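Local coordinates for protein ATP grasp ligase (Microcystis aeruginosa MRC, PDB 5IG9) that is an ATP-grasp ligase that probably uses ATP to close lactone rings in a microviridin precursor peptide, at residues F158-L168 and C202-P211; L127-L137 and I262-F273. All blocks are in the same frame, centred on the assembly; numbering follows the deposited sequence.

In this ligase, interaction 1 (158-168 with 202-211) joins neighbouring strands of a four-stranded antiparallel sheet, whereas interaction 2 (127-137 with 262-273) packs two helices beside a five-stranded one. Their centres lie about 22 Å apart, and along the chain interaction 1 is nested within the loop that interaction 2 closes. They meet lightly by packing, Q207 NE2 lying 4.2 Å from L129 CD1. Both also touch the second subunit. In interaction 1, M167, C202, M204 and F206 each also pack on an aromatic side chain of another protein's chain.

Interaction 1: F158-L168 and C202-P211; sequences FEATGIVTKML and CPMTFQENIP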
# COMPACT_ATOMS: atom_id res chain seq x y z
N PHE A 158 -6.43 29.88 12.63
CA PHE A 158 -6.29 30.30 11.24
C PHE A 158 -7.58 30.94 10.74
O PHE A 158 -8.00 30.72 9.60
CB PHE A 158 -5.91 29.11 10.35
CG PHE A 158 -4.56 28.53 10.66
CD1 PHE A 158 -3.40 29.20 10.32
CD2 PHE A 158 -4.45 27.29 11.28
CE1 PHE A 158 -2.16 28.66 10.60
CE2 PHE A 158 -3.21 26.74 11.56
CZ PHE A 158 -2.06 27.44 11.21
N GLU A 159 -8.22 31.75 11.58
CA GLU A 159 -9.50 32.34 11.20
C GLU A 159 -9.33 33.43 10.16
O GLU A 159 -10.18 33.60 9.28
CB GLU A 159 -10.21 32.90 12.44
CG GLU A 159 -11.65 33.34 12.19
CD GLU A 159 -12.30 33.92 13.44
OE1 GLU A 159 -12.80 35.06 13.38
OE2 GLU A 159 -12.30 33.23 14.48
N ALA A 160 -8.22 34.19 10.23
CA ALA A 160 -8.04 35.32 9.33
C ALA A 160 -8.03 34.87 7.87
O ALA A 160 -8.75 35.43 7.04
CB ALA A 160 -6.74 36.06 9.68
N THR A 161 -7.22 33.86 7.55
CA THR A 161 -7.14 33.35 6.19
C THR A 161 -8.06 32.16 5.94
O THR A 161 -8.32 31.83 4.78
CB THR A 161 -5.70 32.94 5.86
OG1 THR A 161 -5.32 31.84 6.69
CG2 THR A 161 -4.74 34.09 6.09
N GLY A 162 -8.57 31.53 6.99
CA GLY A 162 -9.44 30.38 6.85
C GLY A 162 -8.67 29.08 6.73
O GLY A 162 -7.44 29.05 6.68
N ILE A 163 -9.42 27.98 6.72
CA ILE A 163 -8.84 26.67 6.48
C ILE A 163 -9.68 25.95 5.43
O ILE A 163 -10.84 26.28 5.19
CB ILE A 163 -8.74 25.81 7.75
CG1 ILE A 163 -10.14 25.46 8.26
CG2 ILE A 163 -7.94 26.53 8.83
CD1 ILE A 163 -10.16 24.32 9.24
N VAL A 164 -9.07 24.96 4.80
CA VAL A 164 -9.77 24.07 3.89
C VAL A 164 -9.80 22.68 4.50
O VAL A 164 -9.21 22.42 5.56
CB VAL A 164 -9.13 24.05 2.48
CG1 VAL A 164 -9.29 25.40 1.80
CG2 VAL A 164 -7.66 23.66 2.57
N THR A 165 -10.50 21.77 3.84
CA THR A 165 -10.49 20.37 4.20
C THR A 165 -10.35 19.53 2.93
O THR A 165 -10.71 19.96 1.83
CB THR A 165 -11.76 19.95 4.96
OG1 THR A 165 -11.56 18.66 5.53
CG2 THR A 165 -12.95 19.90 4.02
N LYS A 166 -9.79 18.33 3.10
CA LYS A 166 -9.60 17.42 1.98
C LYS A 166 -9.47 16.01 2.52
O LYS A 166 -9.21 15.80 3.71
CB LYS A 166 -8.38 17.80 1.15
CG LYS A 166 -7.05 17.70 1.89
CD LYS A 166 -5.92 18.31 1.06
CE LYS A 166 -4.56 18.12 1.72
NZ LYS A 166 -4.10 16.70 1.72
N MET A 167 -9.66 15.05 1.63
CA MET A 167 -9.54 13.64 1.96
C MET A 167 -8.17 13.12 1.51
O MET A 167 -7.66 13.52 0.47
CB MET A 167 -10.65 12.83 1.29
CG MET A 167 -12.06 13.24 1.71
SD MET A 167 -12.50 12.71 3.37
CE MET A 167 -12.79 10.97 3.12
N LEU A 168 -7.59 12.24 2.32
CA LEU A 168 -6.33 11.61 1.95
C LEU A 168 -6.51 10.53 0.88
O LEU A 168 -5.53 10.16 0.23
CB LEU A 168 -5.65 11.00 3.18
CG LEU A 168 -5.14 11.95 4.26
CD1 LEU A 168 -4.53 11.16 5.41
CD2 LEU A 168 -4.13 12.93 3.68
N CYS A 202 -15.59 9.21 10.35
CA CYS A 202 -14.56 9.35 9.33
C CYS A 202 -13.78 10.64 9.57
O CYS A 202 -14.36 11.73 9.55
CB CYS A 202 -15.16 9.36 7.93
SG CYS A 202 -13.93 9.43 6.61
N PRO A 203 -12.47 10.56 9.80
CA PRO A 203 -11.67 11.78 9.96
C PRO A 203 -11.52 12.51 8.63
O PRO A 203 -11.87 12.00 7.56
CB PRO A 203 -10.33 11.26 10.46
CG PRO A 203 -10.25 9.88 9.92
CD PRO A 203 -11.66 9.34 9.95
N MET A 204 -11.01 13.73 8.73
CA MET A 204 -10.65 14.50 7.55
C MET A 204 -9.31 15.17 7.80
O MET A 204 -8.80 15.18 8.93
CB MET A 204 -11.72 15.54 7.20
CG MET A 204 -13.06 14.94 6.83
SD MET A 204 -14.09 16.07 5.88
CE MET A 204 -13.18 16.12 4.34
N THR A 205 -8.74 15.73 6.74
CA THR A 205 -7.48 16.45 6.81
C THR A 205 -7.75 17.93 6.57
O THR A 205 -8.30 18.30 5.52
CB THR A 205 -6.47 15.91 5.80
OG1 THR A 205 -6.18 14.54 6.10
CG2 THR A 205 -5.18 16.70 5.85
N PHE A 206 -7.39 18.76 7.54
CA PHE A 206 -7.59 20.20 7.46
C PHE A 206 -6.25 20.90 7.31
O PHE A 206 -5.24 20.46 7.86
CB PHE A 206 -8.32 20.71 8.71
CG PHE A 206 -9.61 20.01 8.97
CD1 PHE A 206 -9.65 18.86 9.74
CD2 PHE A 206 -10.80 20.50 8.44
CE1 PHE A 206 -10.84 18.21 9.98
CE2 PHE A 206 -11.99 19.85 8.68
CZ PHE A 206 -12.01 18.70 9.45
N GLN A 207 -6.25 22.00 6.56
CA GLN A 207 -5.02 22.71 6.23
C GLN A 207 -5.22 24.21 6.30
O GLN A 207 -6.30 24.73 5.97
CB GLN A 207 -4.52 22.34 4.83
CG GLN A 207 -3.70 21.06 4.79
CD GLN A 207 -2.97 20.89 3.48
OE1 GLN A 207 -3.39 21.40 2.44
NE2 GLN A 207 -1.85 20.17 3.52
N GLU A 208 -4.16 24.91 6.71
CA GLU A 208 -4.14 26.37 6.66
C GLU A 208 -4.32 26.85 5.22
O GLU A 208 -3.57 26.46 4.33
CB GLU A 208 -2.82 26.88 7.23
CG GLU A 208 -2.49 28.34 6.94
CD GLU A 208 -1.11 28.73 7.43
OE1 GLU A 208 -0.31 27.82 7.74
OE2 GLU A 208 -0.82 29.94 7.52
N ASN A 209 -5.32 27.70 5.01
CA ASN A 209 -5.57 28.28 3.69
C ASN A 209 -4.62 29.45 3.50
O ASN A 209 -4.83 30.53 4.07
CB ASN A 209 -7.03 28.71 3.57
CG ASN A 209 -7.41 29.11 2.16
OD1 ASN A 209 -6.55 29.25 1.29
ND2 ASN A 209 -8.70 29.29 1.92
N ILE A 210 -3.59 29.26 2.70
CA ILE A 210 -2.55 30.26 2.48
C ILE A 210 -2.90 31.05 1.22
O ILE A 210 -2.99 30.45 0.14
CB ILE A 210 -1.16 29.62 2.36
CG1 ILE A 210 -0.77 28.94 3.67
CG2 ILE A 210 -0.14 30.67 1.95
CD1 ILE A 210 0.54 28.20 3.59
N PRO A 211 -3.09 32.36 1.31
CA PRO A 211 -3.33 33.15 0.10
C PRO A 211 -2.11 33.14 -0.80
O PRO A 211 -0.99 33.39 -0.36
CB PRO A 211 -3.63 34.56 0.64
CG PRO A 211 -4.02 34.34 2.07
CD PRO A 211 -3.20 33.18 2.53
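The E208 side chain overlaps the ring of F158: its CB stands 3.9 Å from the ring centroid, almost straight above the face, in a CH-pi contact. With CG anti to the backbone N (chi1 165°) and the chain extended beyond it, the carboxylate is carried on past the CE1 side of the ring, its plane inclined to it by 32°. E208 OE1 meanwhile accepts the backbone N-H of G141, which fixes the carboxylate beside the aromatic. Replacing E208 by alanine removes the carboxylate, which would probably leave the G141 N-H without its side-chain mate and the CE1 side of the F158 ring less covered.

Along the strands, V164 and Q207 form an antiparallel hydrogen-bonded pair, V164 N reaching Q207 O at 3.0 Å. K166 and T205 repeat the pattern two residues on, with K166 N 2.8 Å from T205 O. T205 O takes a second donor, T165 OG1 at 3.3 Å, which arrives well above the carbonyl plane. The same hydroxyl oxygen lies over one face of the F206 ring, where T165 and F206 are a non-hydrogen-bonded pair. M204 CE, also near this hydroxyl, touches M167 SD at 3.6 Å. On the opposite face of the sheet, K166 CE passes obliquely over the terminal amide of Q207, whose NE2 is bonded to T142 OG1. Beyond the strands, T161 OG1 donates to N209 O at 3.0 Å.

Helix 148-157 covers I163 and F206, and L168 N bonds to E96 of the second subunit. These are adjacent strands of an antiparallel sheet backed by a helix, an arrangement consistent with the smaller alpha/beta lobe of the ATP-grasp fold.

Interaction 2: L127-L137 and I262-F273; sequences LQLQVARQLGL and IEKQLLELMKYF
This is a helix-helix contact, made by helix 125-134, along most of its length, and the turn that follows it against helix 260-273, both lying beside the antiparallel sheet that includes strands 214-221 and 290-296. The segment axes approach to 9.9 Å and run at 131°, and the interface is mostly aliphatic and aromatic, with Q265 as the main polar member. V131 sits between L269 and the two aromatic rings: its CG1, anti to the backbone N (chi1 170°), rests over one face of the Y272 ring, 4.0 Å from the centroid, and also touches L269 CD1. Its other branch, CG2, meets Y272 CE2 at 3.5 Å. L127 comes instead to the edge of the neighbouring ring, CD2 lying near the F273 plane and 3.7 Å from CE1. Y272 CD2 stands over the centre of one F273 face, which ties the two aromatics together.

Further along, L135 CD1 presses on L269, 3.8 Å from its CD1, while L137 slides antiparallel past Q265. The branches of L137 also meet I262 and L266, CD2 lying 3.9 Å from I262 CD1. Between these leucines G136 takes a positive phi and closes the helix as a Schellman motif, L137 N bonding back to A132 O. The turn leaves the carbonyl of L135 to Q265: Q265 NE2 donates to L135 O along a bent path of 136°. F292 of strand 290-296 backs A132 and L269 from the sheet.

The chemistry is thus mainly apolar side-chain packing, with one side-chain amide bonding a carbonyl at the helix end, which is consistent with the turn being held against helix 260-273.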
# COMPACT_ATOMS: atom_id res chain seq x y z
N LEU A 127 3.89 12.07 5.88
CA LEU A 127 5.34 11.93 5.82
C LEU A 127 5.96 12.86 4.78
O LEU A 127 7.09 13.32 4.96
CB LEU A 127 5.71 10.48 5.52
CG LEU A 127 7.20 10.13 5.48
CD1 LEU A 127 7.85 10.35 6.84
CD2 LEU A 127 7.39 8.70 5.02
N GLN A 128 5.24 13.14 3.70
CA GLN A 128 5.73 14.09 2.71
C GLN A 128 5.99 15.45 3.34
O GLN A 128 7.09 16.01 3.23
CB GLN A 128 4.73 14.22 1.56
CG GLN A 128 4.46 12.96 0.77
CD GLN A 128 3.51 13.21 -0.37
OE1 GLN A 128 3.18 14.36 -0.66
NE2 GLN A 128 3.07 12.15 -1.04
N LEU A 129 4.98 15.99 4.03
CA LEU A 129 5.10 17.32 4.62
C LEU A 129 6.19 17.35 5.69
O LEU A 129 6.96 18.31 5.78
CB LEU A 129 3.76 17.75 5.21
CG LEU A 129 2.56 17.68 4.25
CD1 LEU A 129 1.25 17.84 5.00
CD2 LEU A 129 2.69 18.74 3.17
N GLN A 130 6.26 16.30 6.51
CA GLN A 130 7.25 16.26 7.58
C GLN A 130 8.67 16.20 7.02
O GLN A 130 9.57 16.88 7.53
CB GLN A 130 6.99 15.05 8.48
CG GLN A 130 8.13 14.70 9.40
CD GLN A 130 7.74 13.63 10.40
OE1 GLN A 130 6.91 13.87 11.28
NE2 GLN A 130 8.32 12.45 10.27
N VAL A 131 8.89 15.40 5.98
CA VAL A 131 10.22 15.31 5.39
C VAL A 131 10.58 16.59 4.65
O VAL A 131 11.72 17.06 4.71
CB VAL A 131 10.32 14.07 4.48
CG1 VAL A 131 11.62 14.10 3.67
CG2 VAL A 131 10.25 12.80 5.31
N ALA A 132 9.60 17.19 3.96
CA ALA A 132 9.85 18.46 3.29
C ALA A 132 10.20 19.55 4.30
O ALA A 132 11.09 20.38 4.05
CB ALA A 132 8.63 18.87 2.47
N ARG A 133 9.51 19.58 5.44
CA ARG A 133 9.81 20.58 6.46
C ARG A 133 11.18 20.34 7.09
O ARG A 133 11.90 21.30 7.39
CB ARG A 133 8.72 20.57 7.53
CG ARG A 133 8.89 21.63 8.60
CD ARG A 133 7.74 21.60 9.59
NE ARG A 133 7.94 22.56 10.67
CZ ARG A 133 8.53 22.27 11.82
NH1 ARG A 133 8.97 21.04 12.06
NH2 ARG A 133 8.67 23.21 12.75
N GLN A 134 11.56 19.08 7.29
CA GLN A 134 12.91 18.78 7.77
C GLN A 134 13.97 19.19 6.76
O GLN A 134 15.13 19.38 7.14
CB GLN A 134 13.03 17.30 8.11
CG GLN A 134 12.22 16.86 9.32
CD GLN A 134 12.18 15.36 9.49
OE1 GLN A 134 12.56 14.61 8.59
NE2 GLN A 134 11.71 14.91 10.65
N LEU A 135 13.60 19.33 5.49
CA LEU A 135 14.52 19.78 4.45
C LEU A 135 14.51 21.29 4.27
O LEU A 135 15.18 21.79 3.37
CB LEU A 135 14.18 19.11 3.13
CG LEU A 135 14.42 17.60 3.06
CD1 LEU A 135 13.85 17.07 1.77
CD2 LEU A 135 15.91 17.30 3.16
N GLY A 136 13.76 22.02 5.10
CA GLY A 136 13.76 23.46 5.05
C GLY A 136 12.67 24.08 4.20
O GLY A 136 12.71 25.30 3.97
N LEU A 137 11.71 23.30 3.73
CA LEU A 137 10.62 23.81 2.91
C LEU A 137 9.44 24.18 3.78
O LEU A 137 9.09 23.45 4.72
CB LEU A 137 10.21 22.79 1.85
CG LEU A 137 11.20 22.47 0.72
CD1 LEU A 137 10.84 21.15 0.05
CD2 LEU A 137 11.23 23.59 -0.30
N ILE A 262 15.32 26.04 -3.78
CA ILE A 262 14.11 25.23 -3.83
C ILE A 262 14.34 24.01 -4.72
O ILE A 262 13.90 22.90 -4.39
CB ILE A 262 12.92 26.07 -4.32
CG1 ILE A 262 12.72 27.30 -3.43
CG2 ILE A 262 11.65 25.22 -4.37
CD1 ILE A 262 12.33 26.96 -2.01
N GLU A 263 15.02 24.19 -5.85
CA GLU A 263 15.30 23.06 -6.73
C GLU A 263 16.14 22.00 -6.03
O GLU A 263 15.87 20.80 -6.17
CB GLU A 263 16.00 23.53 -8.00
CG GLU A 263 15.08 24.21 -9.00
CD GLU A 263 15.80 24.53 -10.30
OE1 GLU A 263 17.02 24.28 -10.38
OE2 GLU A 263 15.14 25.02 -11.25
N LYS A 264 17.16 22.42 -5.28
CA LYS A 264 18.00 21.45 -4.59
C LYS A 264 17.26 20.78 -3.44
O LYS A 264 17.54 19.62 -3.11
CB LYS A 264 19.29 22.11 -4.10
CG LYS A 264 19.27 22.55 -2.65
CD LYS A 264 20.24 21.73 -1.81
CE LYS A 264 20.23 22.16 -0.35
NZ LYS A 264 21.24 21.40 0.44
N GLN A 265 16.30 21.48 -2.83
CA GLN A 265 15.53 20.87 -1.75
C GLN A 265 14.54 19.85 -2.29
O GLN A 265 14.32 18.80 -1.68
CB GLN A 265 14.81 21.95 -0.94
CG GLN A 265 15.72 22.79 -0.05
CD GLN A 265 14.99 23.94 0.60
OE1 GLN A 265 14.37 24.76 -0.07
NE2 GLN A 265 15.06 24.01 1.93
N LEU A 266 13.92 20.14 -3.44
CA LEU A 266 13.02 19.17 -4.05
C LEU A 266 13.77 17.94 -4.53
O LEU A 266 13.24 16.83 -4.50
CB LEU A 266 12.25 19.81 -5.20
CG LEU A 266 11.28 20.92 -4.82
CD1 LEU A 266 10.61 21.47 -6.07
CD2 LEU A 266 10.24 20.43 -3.83
N LEU A 267 15.02 18.11 -4.98
CA LEU A 267 15.82 16.96 -5.36
C LEU A 267 16.17 16.11 -4.15
O LEU A 267 16.18 14.88 -4.23
CB LEU A 267 17.09 17.41 -6.08
CG LEU A 267 16.91 17.85 -7.53
CD1 LEU A 267 18.25 18.22 -8.12
CD2 LEU A 267 16.23 16.77 -8.36
N GLU A 268 16.45 16.74 -3.00
CA GLU A 268 16.66 15.96 -1.79
C GLU A 268 15.39 15.26 -1.35
O GLU A 268 15.45 14.19 -0.73
CB GLU A 268 17.20 16.84 -0.67
CG GLU A 268 18.53 17.49 -0.96
CD GLU A 268 19.44 17.52 0.26
OE1 GLU A 268 19.45 16.52 1.02
OE2 GLU A 268 20.14 18.53 0.46
N LEU A 269 14.23 15.86 -1.64
CA LEU A 269 12.96 15.21 -1.34
C LEU A 269 12.77 13.97 -2.20
O LEU A 269 12.33 12.92 -1.72
CB LEU A 269 11.81 16.19 -1.53
CG LEU A 269 10.45 15.79 -0.97
CD1 LEU A 269 10.48 15.77 0.55
CD2 LEU A 269 9.39 16.73 -1.48
N MET A 270 13.10 14.07 -3.49
CA MET A 270 13.04 12.91 -4.37
C MET A 270 14.02 11.84 -3.93
O MET A 270 13.69 10.64 -3.91
CB MET A 270 13.32 13.33 -5.82
CG MET A 270 12.40 14.41 -6.35
SD MET A 270 10.75 13.81 -6.76
CE MET A 270 11.12 12.74 -8.14
N LYS A 271 15.24 12.24 -3.55
CA LYS A 271 16.26 11.28 -3.17
C LYS A 271 15.90 10.55 -1.88
O LYS A 271 16.21 9.37 -1.72
CB LYS A 271 17.62 11.97 -3.04
CG LYS A 271 18.77 11.01 -2.81
CD LYS A 271 20.11 11.73 -2.74
CE LYS A 271 20.21 12.59 -1.49
NZ LYS A 271 21.63 12.90 -1.16
N TYR A 272 15.25 11.24 -0.95
CA TYR A 272 14.86 10.59 0.30
C TYR A 272 13.88 9.46 0.03
O TYR A 272 14.05 8.34 0.55
CB TYR A 272 14.25 11.61 1.27
CG TYR A 272 13.65 10.96 2.49
CD1 TYR A 272 14.44 10.61 3.58
CD2 TYR A 272 12.29 10.67 2.56
CE1 TYR A 272 13.90 10.01 4.70
CE2 TYR A 272 11.74 10.06 3.67
CZ TYR A 272 12.55 9.73 4.73
OH TYR A 272 11.99 9.13 5.84
N PHE A 273 12.85 9.72 -0.77
CA PHE A 273 11.85 8.70 -1.07
C PHE A 273 12.31 7.71 -2.14
O PHE A 273 11.63 6.69 -2.33
CB PHE A 273 10.54 9.36 -1.50
CG PHE A 273 9.82 10.04 -0.37
CD1 PHE A 273 9.25 9.30 0.65
CD2 PHE A 273 9.71 11.42 -0.34
CE1 PHE A 273 8.58 9.93 1.69
CE2 PHE A 273 9.04 12.05 0.70
CZ PHE A 273 8.48 11.30 1.71